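MamA (Candidatus Magnetobacterium bavaricum, PDB 3VTY) is a tetratricopeptide-repeat protein, an all-helical solenoid of the kind that commonly serves as a scaffold for protein-protein interactions. Local coordinates at residues D57-L62 with Y77-A82; L113-D118 with E128-T133; G139-Y144 with E169-K174; I147-E152 with K162-A167. All coordinates share one frame; numbering follows the deposited sequence.

Contact 1 of 4, residues D57-L62 with Y77-A82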
loop_
_atom_site.group_PDB
_atom_site.type_symbol
_atom_site.label_atom_id
_atom_site.label_comp_id
_atom_site.label_asym_id
_atom_site.label_seq_id
_atom_site.Cartn_x
_atom_site.Cartn_y
_atom_site.Cartn_z
ATOM N N ASP A 57 -3.281 -13.451 8.008
ATOM C CA ASP A 57 -3.591 -14.273 6.840
ATOM C C ASP A 57 -3.187 -13.602 5.537
ATOM O O ASP A 57 -2.718 -14.249 4.636
ATOM C CB ASP A 57 -5.096 -14.674 6.811
ATOM C CG ASP A 57 -5.406 -15.804 7.889
ATOM O OD1 ASP A 57 -4.577 -16.740 8.037
ATOM O OD2 ASP A 57 -6.350 -15.657 8.678
ATOM N N ALA A 58 -3.423 -12.299 5.435
ATOM C CA ALA A 58 -2.951 -11.517 4.241
ATOM C C ALA A 58 -1.446 -11.741 4.073
ATOM O O ALA A 58 -1.018 -12.119 3.004
ATOM C CB ALA A 58 -3.237 -10.066 4.396
ATOM N N ILE A 59 -0.686 -11.542 5.147
ATOM C CA ILE A 59 0.782 -11.645 5.129
ATOM C C ILE A 59 1.220 -13.021 4.641
ATOM O O ILE A 59 2.052 -13.131 3.784
ATOM C CB ILE A 59 1.419 -11.313 6.454
ATOM C CG1 ILE A 59 1.289 -9.798 6.727
ATOM C CG2 ILE A 59 2.958 -11.692 6.430
ATOM C CD1 ILE A 59 1.589 -9.320 8.225
ATOM N N GLU A 60 0.613 -14.068 5.160
ATOM C CA GLU A 60 0.862 -15.387 4.679
ATOM C C GLU A 60 0.671 -15.544 3.169
ATOM O O GLU A 60 1.510 -16.160 2.460
ATOM C CB GLU A 60 -0.040 -16.342 5.415
ATOM C CG GLU A 60 0.162 -17.769 5.030
ATOM C CD GLU A 60 -0.775 -18.773 5.798
ATOM O OE1 GLU A 60 -1.364 -18.417 6.881
ATOM O OE2 GLU A 60 -0.883 -19.892 5.246
ATOM N N SER A 61 -0.411 -14.982 2.636
ATOM C CA SER A 61 -0.678 -15.163 1.243
ATOM C C SER A 61 0.298 -14.300 0.419
ATOM O O SER A 61 0.788 -14.741 -0.622
ATOM C CB SER A 61 -2.130 -14.794 0.928
ATOM O OG SER A 61 -2.401 -15.217 -0.377
ATOM N N LEU A 62 0.611 -13.098 0.904
ATOM C CA LEU A 62 1.535 -12.222 0.194
ATOM C C LEU A 62 2.950 -12.763 0.263
ATOM O O LEU A 62 3.687 -12.651 -0.692
ATOM C CB LEU A 62 1.479 -10.821 0.756
ATOM C CG LEU A 62 0.073 -10.240 0.541
ATOM C CD1 LEU A 62 -0.168 -9.077 1.543
ATOM C CD2 LEU A 62 -0.199 -9.829 -0.818
ATOM N N TYR A 77 4.836 -3.754 -1.783
ATOM C CA TYR A 77 4.060 -2.648 -1.228
ATOM C C TYR A 77 2.869 -3.132 -0.386
ATOM O O TYR A 77 2.678 -2.727 0.768
ATOM C CB TYR A 77 3.563 -1.775 -2.360
ATOM C CG TYR A 77 2.563 -0.755 -1.885
ATOM C CD1 TYR A 77 2.985 0.387 -1.279
ATOM C CD2 TYR A 77 1.225 -0.929 -2.072
ATOM C CE1 TYR A 77 2.081 1.351 -0.848
ATOM C CE2 TYR A 77 0.262 0.028 -1.608
ATOM C CZ TYR A 77 0.712 1.152 -0.995
ATOM O OH TYR A 77 -0.177 2.097 -0.554
ATOM N N ILE A 78 2.113 -4.070 -0.942
ATOM C CA ILE A 78 0.986 -4.612 -0.206
ATOM C C ILE A 78 1.409 -5.372 1.055
ATOM O O ILE A 78 0.767 -5.230 2.086
ATOM C CB ILE A 78 0.100 -5.526 -1.078
ATOM C CG1 ILE A 78 -0.422 -4.748 -2.274
ATOM C CG2 ILE A 78 -1.039 -6.050 -0.207
ATOM C CD1 ILE A 78 -1.357 -3.531 -1.849
ATOM N N LEU A 79 2.487 -6.156 0.960
ATOM C CA LEU A 79 3.027 -6.882 2.088
ATOM C C LEU A 79 3.400 -5.908 3.152
ATOM O O LEU A 79 3.206 -6.143 4.331
ATOM C CB LEU A 79 4.292 -7.676 1.646
ATOM C CG LEU A 79 5.052 -8.476 2.677
ATOM C CD1 LEU A 79 4.081 -9.427 3.328
ATOM C CD2 LEU A 79 6.341 -9.185 2.195
ATOM N N GLY A 80 4.060 -4.835 2.720
ATOM C CA GLY A 80 4.452 -3.769 3.646
ATOM C C GLY A 80 3.264 -3.142 4.339
ATOM O O GLY A 80 3.304 -2.860 5.549
ATOM N N SER A 81 2.181 -2.942 3.608
ATOM C CA SER A 81 1.019 -2.349 4.174
ATOM C C SER A 81 0.368 -3.285 5.182
ATOM O O SER A 81 -0.057 -2.858 6.270
ATOM C CB SER A 81 0.000 -1.920 3.097
ATOM O OG SER A 81 0.625 -1.142 2.057
ATOM N N ALA A 82 0.368 -4.592 4.863
ATOM C CA ALA A 82 -0.226 -5.565 5.767
ATOM C C ALA A 82 0.576 -5.653 7.106
ATOM O O ALA A 82 0.007 -5.677 8.195
ATOM C CB ALA A 82 -0.333 -6.896 5.068
#
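Between consecutive helices of the tetratricopeptide solenoid, helix 55-68 meets helix 73-85 through a wholly apolar seam in which Leu62 and Ala82 touch several neighbours each. Leu62 does most with one methyl: its CD1 lies 3.6 Å from Ile78 CG2 and also rests on the backbone of the opposite helix, 3.9 Å from Leu79 CA. The other branch, CD2, reaches the same Ile78 methyl, so CG2 of Ile78 is met by both ends of the leucine fork. Ile78 can offer that methyl because CG2 is the branch set anti to the backbone N, while its longer arm leads off elsewhere. Packing of this kind between neighbouring antiparallel helices contributes to the hydrophobic interior of a TPR array; here the axes of segments 57-62 and 77-82 approach to 9.3 Å and their directions differ by 156°. Leu79 crosses Ile59 at about a right angle, and its CD1 is shared, lying 4.0 Å from Ile59 CG2 and 3.9 Å from Leu62 CB. Ala82 CB lies 3.7 Å from Ile59 CG1, with Ala58 CB a looser neighbour at 4.4 Å. Beyond the pair, Met50 of helix 39-51 covers Ala58 and Ile78, whereas Ala95 of helix 89-102 touches Leu79.

Contact 2 of 4, residues L113-D118 with E128-T133; sequences LGLVYD and EAYEKT
Tyr130 and Asp118 supply the polar part of this contact: the phenol OH donates to Asp118 OD2 over 2.7 Å. The carboxylate oxygen lies at the edge of the ring, near its plane, but the phenol approaches it from above the carboxylate plane, 38° out, and the two flat groups are turned 50° apart. Asp118 OD1 is hydrogen-bonded to His123 ND1, so each carboxylate oxygen has its own partner. Steric fit forms the second class. Tyr130 CG stands beside its backbone N (chi1 -61°), which carries the ring across to Gly114 and Asp118. The ring occupies the place where a side chain on Gly114 would point, with CE1 3.6 Å from Gly114 CA. Gly114 and Tyr130 fall at the small and aromatic signature positions of the tetratricopeptide motif, and the axes of segments 113-118 and 128-133 approach to 8.6 Å. Locally, Ala129 CB lies 3.6 Å from Gly114 N, and Gly114 CA and Ala129 CA are 4.9 Å apart. Apolar contact is slight: Leu115 CD2 is 4.4 Å from Tyr130 CZ. The first bond of the Leu115 side chain points away from the other helix, yet CD2 ends as a methyl beside the hydroxyl, 3.4 Å from Tyr130 OH. Beyond the pair, Leu113 packs on Ile93 and Ile100 of helix 89-102, while Tyr130 also meets Ile147 of helix 141-153.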
loop_
_atom_site.group_PDB
_atom_site.type_symbol
_atom_site.label_atom_id
_atom_site.label_comp_id
_atom_site.label_asym_id
_atom_site.label_seq_id
_atom_site.Cartn_x
_atom_site.Cartn_y
_atom_site.Cartn_z
ATOM N N LEU A 113 5.999 4.479 3.125
ATOM C CA LEU A 113 7.188 4.456 3.932
ATOM C C LEU A 113 7.251 5.648 4.894
ATOM O O LEU A 113 7.548 5.455 6.082
ATOM C CB LEU A 113 8.413 4.392 3.071
ATOM C CG LEU A 113 9.736 4.224 3.716
ATOM C CD1 LEU A 113 9.873 2.874 4.376
ATOM C CD2 LEU A 113 10.805 4.388 2.639
ATOM N N GLY A 114 6.917 6.845 4.393
ATOM C CA GLY A 114 6.777 8.056 5.238
ATOM C C GLY A 114 5.772 7.877 6.378
ATOM O O GLY A 114 6.035 8.253 7.537
ATOM N N LEU A 115 4.622 7.272 6.082
ATOM C CA LEU A 115 3.605 7.038 7.128
ATOM C C LEU A 115 4.173 6.123 8.183
ATOM O O LEU A 115 3.959 6.372 9.382
ATOM C CB LEU A 115 2.337 6.431 6.569
ATOM C CG LEU A 115 1.429 7.229 5.626
ATOM C CD1 LEU A 115 0.220 6.394 5.184
ATOM C CD2 LEU A 115 1.001 8.593 6.329
ATOM N N VAL A 116 4.907 5.088 7.768
ATOM C CA VAL A 116 5.506 4.132 8.712
ATOM C C VAL A 116 6.539 4.896 9.534
ATOM O O VAL A 116 6.552 4.784 10.737
ATOM C CB VAL A 116 6.168 2.914 8.069
ATOM C CG1 VAL A 116 6.954 2.123 9.180
ATOM C CG2 VAL A 116 5.121 2.052 7.314
ATOM N N TYR A 117 7.393 5.697 8.890
ATOM C CA TYR A 117 8.367 6.470 9.697
ATOM C C TYR A 117 7.679 7.415 10.679
ATOM O O TYR A 117 8.116 7.507 11.836
ATOM C CB TYR A 117 9.395 7.189 8.839
ATOM C CG TYR A 117 10.413 6.313 8.153
ATOM C CD1 TYR A 117 11.080 5.293 8.828
ATOM C CD2 TYR A 117 10.785 6.570 6.856
ATOM C CE1 TYR A 117 12.065 4.505 8.174
ATOM C CE2 TYR A 117 11.732 5.804 6.218
ATOM C CZ TYR A 117 12.363 4.771 6.887
ATOM O OH TYR A 117 13.317 4.033 6.225
ATOM N N ASP A 118 6.605 8.096 10.261
ATOM C CA ASP A 118 5.905 8.997 11.145
ATOM C C ASP A 118 5.461 8.288 12.419
ATOM O O ASP A 118 5.671 8.837 13.497
ATOM C CB ASP A 118 4.728 9.688 10.502
ATOM C CG ASP A 118 5.052 11.094 9.990
ATOM O OD1 ASP A 118 5.909 11.818 10.551
ATOM O OD2 ASP A 118 4.317 11.540 9.104
ATOM N N GLU A 128 11.384 13.281 4.429
ATOM C CA GLU A 128 12.145 12.895 3.269
ATOM C C GLU A 128 11.391 11.964 2.330
ATOM O O GLU A 128 11.451 12.067 1.070
ATOM C CB GLU A 128 13.303 12.009 3.734
ATOM C CG GLU A 128 14.505 12.374 3.326
ATOM C CD GLU A 128 15.209 13.014 4.451
ATOM O OE1 GLU A 128 15.053 14.243 4.525
ATOM O OE2 GLU A 128 15.873 12.288 5.256
ATOM N N ALA A 129 10.777 10.966 2.944
ATOM C CA ALA A 129 10.008 9.999 2.151
ATOM C C ALA A 129 8.849 10.753 1.408
ATOM O O ALA A 129 8.501 10.432 0.251
ATOM C CB ALA A 129 9.513 8.895 3.001
ATOM N N TYR A 130 8.242 11.725 2.113
ATOM C CA TYR A 130 7.119 12.465 1.525
ATOM C C TYR A 130 7.640 13.360 0.420
ATOM O O TYR A 130 6.976 13.493 -0.594
ATOM C CB TYR A 130 6.372 13.307 2.556
ATOM C CG TYR A 130 5.739 12.530 3.682
ATOM C CD1 TYR A 130 5.030 11.363 3.437
ATOM C CD2 TYR A 130 5.780 13.015 4.988
ATOM C CE1 TYR A 130 4.412 10.692 4.437
ATOM C CE2 TYR A 130 5.175 12.334 6.017
ATOM C CZ TYR A 130 4.487 11.153 5.720
ATOM O OH TYR A 130 3.877 10.448 6.723
ATOM N N GLU A 131 8.835 13.934 0.590
ATOM C CA GLU A 131 9.395 14.828 -0.435
ATOM C C GLU A 131 9.754 13.981 -1.661
ATOM O O GLU A 131 9.618 14.417 -2.807
ATOM C CB GLU A 131 10.631 15.599 0.057
ATOM C CG GLU A 131 10.412 16.614 1.158
ATOM C CD GLU A 131 11.750 17.105 1.852
ATOM O OE1 GLU A 131 12.837 16.450 1.759
ATOM O OE2 GLU A 131 11.722 18.177 2.516
ATOM N N LYS A 132 10.181 12.734 -1.432
ATOM C CA LYS A 132 10.452 11.855 -2.598
ATOM C C LYS A 132 9.209 11.568 -3.407
ATOM O O LYS A 132 9.226 11.597 -4.625
ATOM C CB LYS A 132 11.059 10.510 -2.144
ATOM C CG LYS A 132 12.474 10.629 -1.835
ATOM C CD LYS A 132 13.291 10.794 -3.158
ATOM C CE LYS A 132 13.932 9.491 -3.652
ATOM N NZ LYS A 132 15.211 9.794 -4.367
ATOM N N THR A 133 8.132 11.279 -2.693
ATOM C CA THR A 133 6.825 11.025 -3.277
ATOM C C THR A 133 6.453 12.193 -4.222
ATOM O O THR A 133 6.069 12.011 -5.390
ATOM C CB THR A 133 5.796 10.914 -2.152
ATOM O OG1 THR A 133 6.203 9.882 -1.186
ATOM C CG2 THR A 133 4.387 10.664 -2.707
#

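Contact 3 of 4, residues G139-Y144 with E169-K174; sequences GFIRAY and EKEEKK
Tyr144, buried, and Lys170 form the inner part of this contact, joined by a hydrogen bond. The lysine bends at chi2 (-66°) and again at chi4 (-3°), which brings its ammonium group back to Tyr144: NZ donates to the phenol OH at 3.1 Å, standing oblique to the ring, and the two side chains cross at about a right angle. Pro138 O is the stronger polar partner of that hydroxyl and also takes a bond from Lys170 NZ, so the two groups share one carbonyl, the lysine only weakly. Nearer its backbone, Lys170 runs alongside Ile141, pointing the opposite way, with Ile141 CG1 3.9 Å from Lys170 CB. The outer part sets Ile141 against the exposed Glu171 and Lys174. There the aliphatic CG of Glu171 covers Ile141 CG2 at 3.7 Å. The extended Lys174 brings its NZ to 3.8 Å from Ile141 CD1, with its CD farther off, a contact with no polar bond in it. Within the fold, the start of helix 141-153 meets the C-terminal part of helix 157-175 in the last TPR unit, while Ala143 and Tyr144 pack against Ile134 of helix 123-136.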
loop_
_atom_site.group_PDB
_atom_site.type_symbol
_atom_site.label_atom_id
_atom_site.label_comp_id
_atom_site.label_asym_id
_atom_site.label_seq_id
_atom_site.Cartn_x
_atom_site.Cartn_y
_atom_site.Cartn_z
ATOM N N GLY A 139 1.629 16.019 -8.045
ATOM C CA GLY A 139 0.237 16.126 -7.662
ATOM C C GLY A 139 -0.230 15.211 -6.577
ATOM O O GLY A 139 -1.424 15.051 -6.418
ATOM N N PHE A 140 0.683 14.601 -5.823
ATOM C CA PHE A 140 0.312 13.681 -4.769
ATOM C C PHE A 140 -0.068 14.518 -3.534
ATOM O O PHE A 140 0.774 14.838 -2.689
ATOM C CB PHE A 140 1.535 12.762 -4.446
ATOM C CG PHE A 140 1.183 11.425 -3.842
ATOM C CD1 PHE A 140 0.670 11.320 -2.555
ATOM C CD2 PHE A 140 1.421 10.232 -4.552
ATOM C CE1 PHE A 140 0.377 10.110 -1.977
ATOM C CE2 PHE A 140 1.149 9.005 -4.013
ATOM C CZ PHE A 140 0.626 8.876 -2.737
ATOM N N ILE A 141 -1.352 14.822 -3.395
ATOM C CA ILE A 141 -1.837 15.806 -2.405
ATOM C C ILE A 141 -1.501 15.440 -0.957
ATOM O O ILE A 141 -1.051 16.297 -0.188
ATOM C CB ILE A 141 -3.389 16.006 -2.575
ATOM C CG1 ILE A 141 -3.687 16.651 -3.930
ATOM C CG2 ILE A 141 -4.020 16.868 -1.383
ATOM C CD1 ILE A 141 -5.035 16.295 -4.484
ATOM N N ARG A 142 -1.763 14.188 -0.586
ATOM C CA ARG A 142 -1.535 13.672 0.744
ATOM C C ARG A 142 -0.083 13.829 1.198
ATOM O O ARG A 142 0.136 13.943 2.345
ATOM C CB ARG A 142 -1.860 12.187 0.788
ATOM C CG ARG A 142 -3.368 11.915 0.911
ATOM C CD ARG A 142 -3.619 10.431 0.825
ATOM N NE ARG A 142 -3.299 9.921 -0.491
ATOM C CZ ARG A 142 -2.963 8.673 -0.743
ATOM N NH1 ARG A 142 -2.916 7.794 0.237
ATOM N NH2 ARG A 142 -2.661 8.325 -1.973
ATOM N N ALA A 143 0.895 13.773 0.281
ATOM C CA ALA A 143 2.275 14.019 0.659
ATOM C C ALA A 143 2.491 15.463 1.112
ATOM O O ALA A 143 3.161 15.686 2.104
ATOM C CB ALA A 143 3.289 13.640 -0.538
ATOM N N TYR A 144 1.904 16.442 0.409
ATOM C CA TYR A 144 2.010 17.820 0.871
ATOM C C TYR A 144 1.351 17.959 2.220
ATOM O O TYR A 144 1.915 18.530 3.145
ATOM C CB TYR A 144 1.398 18.831 -0.103
ATOM C CG TYR A 144 2.037 18.867 -1.446
ATOM C CD1 TYR A 144 3.109 19.699 -1.703
ATOM C CD2 TYR A 144 1.549 18.091 -2.508
ATOM C CE1 TYR A 144 3.673 19.747 -2.968
ATOM C CE2 TYR A 144 2.110 18.154 -3.731
ATOM C CZ TYR A 144 3.168 18.953 -3.959
ATOM O OH TYR A 144 3.720 18.991 -5.231
ATOM N N GLU A 169 -3.997 24.215 -3.359
ATOM C CA GLU A 169 -3.761 24.542 -4.782
ATOM C C GLU A 169 -3.873 23.312 -5.670
ATOM O O GLU A 169 -4.528 23.338 -6.718
ATOM C CB GLU A 169 -2.402 25.222 -4.943
ATOM C CG GLU A 169 -2.140 25.892 -6.275
ATOM C CD GLU A 169 -0.724 26.557 -6.347
ATOM O OE1 GLU A 169 0.151 26.222 -5.505
ATOM O OE2 GLU A 169 -0.487 27.398 -7.265
ATOM N N LYS A 170 -3.315 22.200 -5.219
ATOM C CA LYS A 170 -3.362 20.968 -6.011
ATOM C C LYS A 170 -4.798 20.398 -6.044
ATOM O O LYS A 170 -5.309 19.971 -7.109
ATOM C CB LYS A 170 -2.353 19.939 -5.500
ATOM C CG LYS A 170 -0.859 20.281 -5.798
ATOM C CD LYS A 170 -0.532 20.249 -7.291
ATOM C CE LYS A 170 0.924 20.589 -7.633
ATOM N NZ LYS A 170 1.696 20.935 -6.441
ATOM N N GLU A 171 -5.465 20.425 -4.888
ATOM C CA GLU A 171 -6.872 20.028 -4.811
ATOM C C GLU A 171 -7.745 20.836 -5.795
ATOM O O GLU A 171 -8.562 20.249 -6.481
ATOM C CB GLU A 171 -7.407 20.101 -3.355
ATOM C CG GLU A 171 -6.771 19.127 -2.309
ATOM C CD GLU A 171 -7.237 19.431 -0.913
ATOM O OE1 GLU A 171 -8.262 18.842 -0.506
ATOM O OE2 GLU A 171 -6.702 20.327 -0.237
ATOM N N GLU A 172 -7.521 22.141 -5.908
ATOM C CA GLU A 172 -8.340 23.015 -6.708
ATOM C C GLU A 172 -8.071 22.723 -8.198
ATOM O O GLU A 172 -8.964 22.853 -9.042
ATOM C CB GLU A 172 -8.030 24.506 -6.459
ATOM C CG GLU A 172 -8.272 25.124 -5.037
ATOM C CD GLU A 172 -9.769 25.285 -4.589
ATOM O OE1 GLU A 172 -10.695 24.812 -5.378
ATOM O OE2 GLU A 172 -9.958 25.869 -3.435
ATOM N N LYS A 173 -6.827 22.400 -8.534
ATOM C CA LYS A 173 -6.472 22.155 -9.953
ATOM C C LYS A 173 -7.124 20.855 -10.394
ATOM O O LYS A 173 -7.733 20.780 -11.439
ATOM C CB LYS A 173 -4.952 22.118 -10.166
ATOM C CG LYS A 173 -4.476 23.075 -11.243
ATOM C CD LYS A 173 -3.818 24.338 -10.676
ATOM C CE LYS A 173 -2.287 24.233 -10.715
ATOM N NZ LYS A 173 -1.618 25.413 -10.094
ATOM N N LYS A 174 -6.998 19.837 -9.571
ATOM C CA LYS A 174 -7.737 18.617 -9.738
ATOM C C LYS A 174 -9.228 18.875 -9.962
ATOM O O LYS A 174 -9.761 18.483 -10.985
ATOM C CB LYS A 174 -7.565 17.748 -8.505
ATOM C CG LYS A 174 -7.916 16.287 -8.674
ATOM C CD LYS A 174 -8.074 15.686 -7.295
ATOM C CE LYS A 174 -7.811 14.209 -7.231
ATOM N NZ LYS A 174 -7.628 13.878 -5.781
#

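Contact 4 of 4, residues I147-E152 with K162-A167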
loop_
_atom_site.group_PDB
_atom_site.type_symbol
_atom_site.label_atom_id
_atom_site.label_comp_id
_atom_site.label_asym_id
_atom_site.label_seq_id
_atom_site.Cartn_x
_atom_site.Cartn_y
_atom_site.Cartn_z
ATOM N N ILE A 147 3.516 16.327 5.013
ATOM C CA ILE A 147 4.687 17.180 5.345
ATOM C C ILE A 147 4.227 18.333 6.237
ATOM O O ILE A 147 4.849 18.614 7.249
ATOM C CB ILE A 147 5.361 17.719 4.093
ATOM C CG1 ILE A 147 6.026 16.537 3.314
ATOM C CG2 ILE A 147 6.370 18.810 4.415
ATOM C CD1 ILE A 147 6.485 16.945 1.863
ATOM N N GLY A 148 3.108 18.968 5.840
ATOM C CA GLY A 148 2.473 20.027 6.568
ATOM C C GLY A 148 2.245 19.626 7.987
ATOM O O GLY A 148 2.621 20.327 8.914
ATOM N N LEU A 149 1.648 18.464 8.187
ATOM C CA LEU A 149 1.408 18.029 9.541
ATOM C C LEU A 149 2.718 17.637 10.286
ATOM O O LEU A 149 2.815 17.825 11.524
ATOM C CB LEU A 149 0.382 16.893 9.553
ATOM C CG LEU A 149 -1.041 17.393 9.230
ATOM C CD1 LEU A 149 -1.884 16.114 8.875
ATOM C CD2 LEU A 149 -1.613 18.251 10.376
ATOM N N ALA A 150 3.720 17.124 9.557
ATOM C CA ALA A 150 5.036 16.807 10.184
ATOM C C ALA A 150 5.615 18.120 10.676
ATOM O O ALA A 150 6.130 18.245 11.824
ATOM C CB ALA A 150 6.006 16.105 9.207
ATOM N N TYR A 151 5.487 19.164 9.860
ATOM C CA TYR A 151 6.001 20.457 10.311
ATOM C C TYR A 151 5.251 21.057 11.490
ATOM O O TYR A 151 5.876 21.693 12.384
ATOM C CB TYR A 151 6.164 21.448 9.171
ATOM C CG TYR A 151 7.372 21.199 8.291
ATOM C CD1 TYR A 151 8.667 21.021 8.842
ATOM C CD2 TYR A 151 7.243 21.188 6.926
ATOM C CE1 TYR A 151 9.789 20.836 8.022
ATOM C CE2 TYR A 151 8.366 21.038 6.085
ATOM C CZ TYR A 151 9.614 20.866 6.658
ATOM O OH TYR A 151 10.664 20.683 5.858
ATOM N N GLU A 152 3.938 20.858 11.555
ATOM C CA GLU A 152 3.197 21.237 12.764
ATOM C C GLU A 152 3.737 20.521 13.991
ATOM O O GLU A 152 3.891 21.129 15.067
ATOM C CB GLU A 152 1.701 20.964 12.636
ATOM C CG GLU A 152 1.042 21.847 11.584
ATOM C CD GLU A 152 0.742 23.228 12.090
ATOM O OE1 GLU A 152 1.011 23.537 13.282
ATOM O OE2 GLU A 152 0.217 24.030 11.281
ATOM N N LYS A 162 2.497 26.755 4.511
ATOM C CA LYS A 162 2.926 26.747 3.112
ATOM C C LYS A 162 2.563 25.436 2.409
ATOM O O LYS A 162 2.044 25.439 1.241
ATOM C CB LYS A 162 4.429 26.983 2.947
ATOM C CG LYS A 162 4.959 28.232 3.590
ATOM C CD LYS A 162 6.248 28.674 2.907
ATOM C CE LYS A 162 7.324 28.788 3.928
ATOM N NZ LYS A 162 6.958 29.796 4.940
ATOM N N TYR A 163 2.806 24.335 3.087
ATOM C CA TYR A 163 2.464 23.018 2.578
ATOM C C TYR A 163 0.919 22.816 2.505
ATOM O O TYR A 163 0.445 22.158 1.550
ATOM C CB TYR A 163 3.172 21.873 3.357
ATOM C CG TYR A 163 4.629 21.673 2.876
ATOM C CD1 TYR A 163 5.696 22.395 3.453
ATOM C CD2 TYR A 163 4.914 20.843 1.802
ATOM C CE1 TYR A 163 7.075 22.254 2.913
ATOM C CE2 TYR A 163 6.228 20.673 1.299
ATOM C CZ TYR A 163 7.296 21.382 1.850
ATOM O OH TYR A 163 8.548 21.204 1.311
ATOM N N PHE A 164 0.174 23.292 3.499
ATOM C CA PHE A 164 -1.288 23.197 3.433
ATOM C C PHE A 164 -1.892 23.997 2.274
ATOM O O PHE A 164 -2.852 23.536 1.636
ATOM C CB PHE A 164 -1.982 23.531 4.778
ATOM C CG PHE A 164 -1.539 22.639 5.907
ATOM C CD1 PHE A 164 -1.514 21.264 5.778
ATOM C CD2 PHE A 164 -1.197 23.160 7.124
ATOM C CE1 PHE A 164 -1.143 20.427 6.857
ATOM C CE2 PHE A 164 -0.800 22.342 8.186
ATOM C CZ PHE A 164 -0.747 20.970 8.067
ATOM N N LYS A 165 -1.300 25.155 1.970
ATOM C CA LYS A 165 -1.749 25.961 0.875
ATOM C C LYS A 165 -1.394 25.312 -0.430
ATOM O O LYS A 165 -2.208 25.334 -1.395
ATOM C CB LYS A 165 -1.156 27.372 0.947
ATOM C CG LYS A 165 -1.748 28.161 2.047
ATOM C CD LYS A 165 -1.084 29.509 2.179
ATOM C CE LYS A 165 -1.867 30.385 3.108
ATOM N NZ LYS A 165 -1.155 31.698 3.333
ATOM N N LYS A 166 -0.208 24.698 -0.472
ATOM C CA LYS A 166 0.182 23.989 -1.680
ATOM C C LYS A 166 -0.710 22.800 -1.928
ATOM O O LYS A 166 -1.117 22.568 -3.096
ATOM C CB LYS A 166 1.688 23.619 -1.655
ATOM C CG LYS A 166 2.215 23.027 -2.939
ATOM C CD LYS A 166 1.935 23.888 -4.173
ATOM C CE LYS A 166 3.189 24.234 -4.957
ATOM N NZ LYS A 166 3.016 25.497 -5.822
ATOM N N ALA A 167 -1.113 22.080 -0.868
ATOM C CA ALA A 167 -2.044 20.932 -1.005
ATOM C C ALA A 167 -3.385 21.434 -1.562
ATOM O O ALA A 167 -3.946 20.832 -2.508
ATOM C CB ALA A 167 -2.235 20.203 0.305
#
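Tyr163 and Phe164, adjacent bumps on helix 157-175, fit against a hollow at Gly148 in the helical hairpin of this tetratricopeptide repeat. The axes of segments 147-152 and 162-167 run nearly antiparallel at 163° and come within 8.7 Å, a closeness that the glycine permits: the CB of Tyr163 lies 3.8 Å from Gly148 CA, and the Phe164 ring fills the place where a side chain on Gly148 would project. Phe164 CZ comes 3.3 Å from Gly148 C. Leu149 CD2 bounds the same ring, 3.7 Å from Phe164 CZ. Glu152 borders the ring too, its carboxylate nearly coplanar with it and OE2 at the edge, while OE1 pairs with Arg157. Ile147 and Tyr151 meet Tyr163 from the same side of its ring. Tyr151 brings an edge, CE2 lying 3.6 Å from Tyr163 CE1, and the two ring planes are inclined at 43°. Helix 123-136 backs the arrangement: Ile127 touches Tyr151 and Ile134 touches Ile147. Ile147 sets CG2, the branch trans to its amide nitrogen, over the middle of the Tyr163 ring in a CH-pi contact, 3.4 Å from the centroid and 4° off the ring normal.

Contacts 1 and 2 are buried, contact 4 is partly so and contact 3 lies at the surface. Chemistry follows this order only in part: contact 1 is purely aliphatic, contact 2 places a phenol-carboxylate bond in a buried setting, contact 4 relies on aromatic rings, and contact 3 mixes an isoleucine with lysine and glutamate chains. Contacts 2 and 4 use the same device, a glycine facing an aromatic ring of the next helix. Contacts 3 and 4 hold one helix pair, 141-153 with 157-175, at two levels, their centres about 11 Å apart. Contact 2 touches both through helix 123-136, whereas contact 1 stands apart, its centre about 30 Å from that of contact 4.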